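Local coordinates for protein tryptophan--tRNA ligase (Aeropyrum pernix, PDB 3A04) that joins L-tryptophan to its cognate tRNA in an ATP-dependent reaction that releases AMP and diphosphate, at residues Asp195-Gln200 / Val236-Pro241. Numbering follows the deposited sequence.
Sequences DILHVQ and VELERP
The side-chain amide of Q200 pairs with the backbone of E239 through both of its polar atoms. OE1 accepts the backbone N-H of E239 at 2.6 Å, N to OE1. NE2 donates to the carbonyl O of E239 at 2.8 Å. Both bonds are nearly straight (167° and 165°), and each lies in the acceptor's carbonyl plane, on a lone pair. This two-point grip fixes the rotation of the amide. With CG anti to the carbonyl carbon (chi1 -62°) and the rest extended, the Q200 side chain reaches across to the loop. OE1 also accepts a hydrogen bond from a water, which donates a second to the carbonyl O of E237. Replacing this glutamine by alanine is likely to leave the backbone N-H and C=O of E239 without these mates and the water without one acceptor.

Apolar contacts complete the interface. L238 sets CD2 against CB of Q200 at 3.9 Å. L197 CD2 meets P241 CD at 3.8 Å. I196 crosses the proline ring at about a right angle, CG2 to P241 CB at 3.6 Å.

E239 OE2 is hydrogen-bonded to H209 ND1. The contact joins the C-terminal part of helix 183-197 and Q200 to the loop leading into strand 242-246, in the central sheet of the Rossmann-type catalytic domain. Helix 219-231 flanks both segments, with T225 against I196 and L197, and A229 against L238.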
loop_
_atom_site.group_PDB
_atom_site.type_symbol
_atom_site.label_atom_id
_atom_site.label_comp_id
_atom_site.label_asym_id
_atom_site.label_seq_id
_atom_site.Cartn_x
_atom_site.Cartn_y
_atom_site.Cartn_z
ATOM N N ASP A 195 10.845 1.414 2.782
ATOM C CA ASP A 195 11.880 0.822 3.692
ATOM C C ASP A 195 13.086 1.795 3.832
ATOM O O ASP A 195 13.556 2.074 4.933
ATOM C CB ASP A 195 12.383 -0.543 3.136
ATOM C CG ASP A 195 11.344 -1.649 3.306
ATOM O OD1 ASP A 195 10.506 -1.547 4.259
ATOM O OD2 ASP A 195 11.298 -2.580 2.470
ATOM N N ILE A 196 13.605 2.296 2.709
ATOM C CA ILE A 196 14.751 3.233 2.773
ATOM C C ILE A 196 14.421 4.584 3.425
ATOM O O ILE A 196 15.152 5.082 4.310
ATOM C CB ILE A 196 15.314 3.447 1.337
ATOM C CG1 ILE A 196 15.806 2.078 0.819
ATOM C CG2 ILE A 196 16.380 4.578 1.332
ATOM C CD1 ILE A 196 16.004 1.984 -0.773
ATOM N N LEU A 197 13.322 5.193 2.999
ATOM C CA LEU A 197 13.055 6.588 3.365
ATOM C C LEU A 197 12.368 6.715 4.708
ATOM O O LEU A 197 12.457 7.760 5.266
ATOM C CB LEU A 197 12.140 7.190 2.276
ATOM C CG LEU A 197 12.892 7.328 0.936
ATOM C CD1 LEU A 197 11.921 7.685 -0.158
ATOM C CD2 LEU A 197 14.090 8.334 0.944
ATOM N N HIS A 198 11.616 5.705 5.218
ATOM C CA HIS A 198 10.765 5.941 6.399
ATOM C C HIS A 198 11.613 6.251 7.635
ATOM O O HIS A 198 11.134 6.855 8.567
ATOM C CB HIS A 198 9.856 4.723 6.752
ATOM C CG HIS A 198 10.577 3.601 7.458
ATOM N ND1 HIS A 198 11.497 2.784 6.829
ATOM C CD2 HIS A 198 10.502 3.160 8.757
ATOM C CE1 HIS A 198 11.950 1.876 7.693
ATOM N NE2 HIS A 198 11.387 2.101 8.875
ATOM N N VAL A 199 12.878 5.809 7.663
ATOM C CA VAL A 199 13.708 6.061 8.858
ATOM C C VAL A 199 13.991 7.550 9.119
ATOM O O VAL A 199 14.353 7.967 10.245
ATOM C CB VAL A 199 15.089 5.278 8.795
ATOM C CG1 VAL A 199 14.811 3.816 8.605
ATOM C CG2 VAL A 199 16.083 5.888 7.736
ATOM N N GLN A 200 13.760 8.336 8.082
ATOM C CA GLN A 200 13.842 9.801 8.164
ATOM C C GLN A 200 12.665 10.465 8.894
ATOM O O GLN A 200 12.777 11.600 9.335
ATOM C CB GLN A 200 13.870 10.345 6.738
ATOM C CG GLN A 200 15.083 9.858 5.960
ATOM C CD GLN A 200 15.223 10.687 4.653
ATOM O OE1 GLN A 200 15.168 11.932 4.669
ATOM N NE2 GLN A 200 15.527 10.043 3.616
ATOM N N VAL A 236 6.382 15.886 2.623
ATOM C CA VAL A 236 7.183 15.533 3.752
ATOM C C VAL A 236 8.640 15.673 3.227
ATOM O O VAL A 236 8.988 15.295 2.086
ATOM C CB VAL A 236 6.834 14.062 4.285
ATOM C CG1 VAL A 236 7.243 13.090 3.316
ATOM C CG2 VAL A 236 7.630 13.740 5.558
ATOM N N GLU A 237 9.483 16.262 4.057
ATOM C CA GLU A 237 10.820 16.645 3.603
ATOM C C GLU A 237 11.777 15.424 3.818
ATOM O O GLU A 237 11.987 14.959 4.965
ATOM C CB GLU A 237 11.292 17.881 4.430
ATOM C CG GLU A 237 10.417 19.190 4.160
ATOM C CD GLU A 237 9.995 19.374 2.677
ATOM O OE1 GLU A 237 10.865 19.620 1.821
ATOM O OE2 GLU A 237 8.771 19.275 2.354
ATOM N N LEU A 238 12.288 14.907 2.724
ATOM C CA LEU A 238 13.128 13.694 2.721
ATOM C C LEU A 238 14.413 14.008 2.024
ATOM O O LEU A 238 14.440 14.719 1.031
ATOM C CB LEU A 238 12.414 12.554 1.997
ATOM C CG LEU A 238 11.071 12.125 2.622
ATOM C CD1 LEU A 238 10.240 11.222 1.673
ATOM C CD2 LEU A 238 11.265 11.462 4.038
ATOM N N GLU A 239 15.498 13.465 2.548
ATOM C CA GLU A 239 16.778 13.540 1.885
ATOM C C GLU A 239 16.967 12.317 0.946
ATOM O O GLU A 239 16.509 11.138 1.224
ATOM C CB GLU A 239 17.915 13.684 2.944
ATOM C CG GLU A 239 19.394 13.519 2.291
ATOM C CD GLU A 239 20.607 13.985 3.157
ATOM O OE1 GLU A 239 20.615 15.216 3.412
ATOM O OE2 GLU A 239 21.570 13.154 3.542
ATOM N N ARG A 240 17.671 12.567 -0.160
ATOM C CA ARG A 240 18.034 11.507 -1.087
ATOM C C ARG A 240 18.988 10.497 -0.363
ATOM O O ARG A 240 19.933 10.910 0.302
ATOM C CB ARG A 240 18.755 12.120 -2.303
ATOM C CG ARG A 240 17.749 12.847 -3.233
ATOM C CD ARG A 240 18.472 13.394 -4.533
ATOM N NE ARG A 240 19.453 14.413 -4.188
ATOM C CZ ARG A 240 19.203 15.703 -3.911
ATOM N NH1 ARG A 240 17.955 16.207 -3.992
ATOM N NH2 ARG A 240 20.234 16.515 -3.585
ATOM N N PRO A 241 18.679 9.191 -0.411
ATOM C CA PRO A 241 19.592 8.275 0.326
ATOM C C PRO A 241 20.936 8.096 -0.361
ATOM O O PRO A 241 21.008 8.048 -1.581
ATOM C CB PRO A 241 18.841 6.927 0.303
ATOM C CG PRO A 241 17.845 7.086 -0.954
ATOM C CD PRO A 241 17.415 8.553 -0.786
HETATM O O HOH W 1 14.777 14.246 6.284
#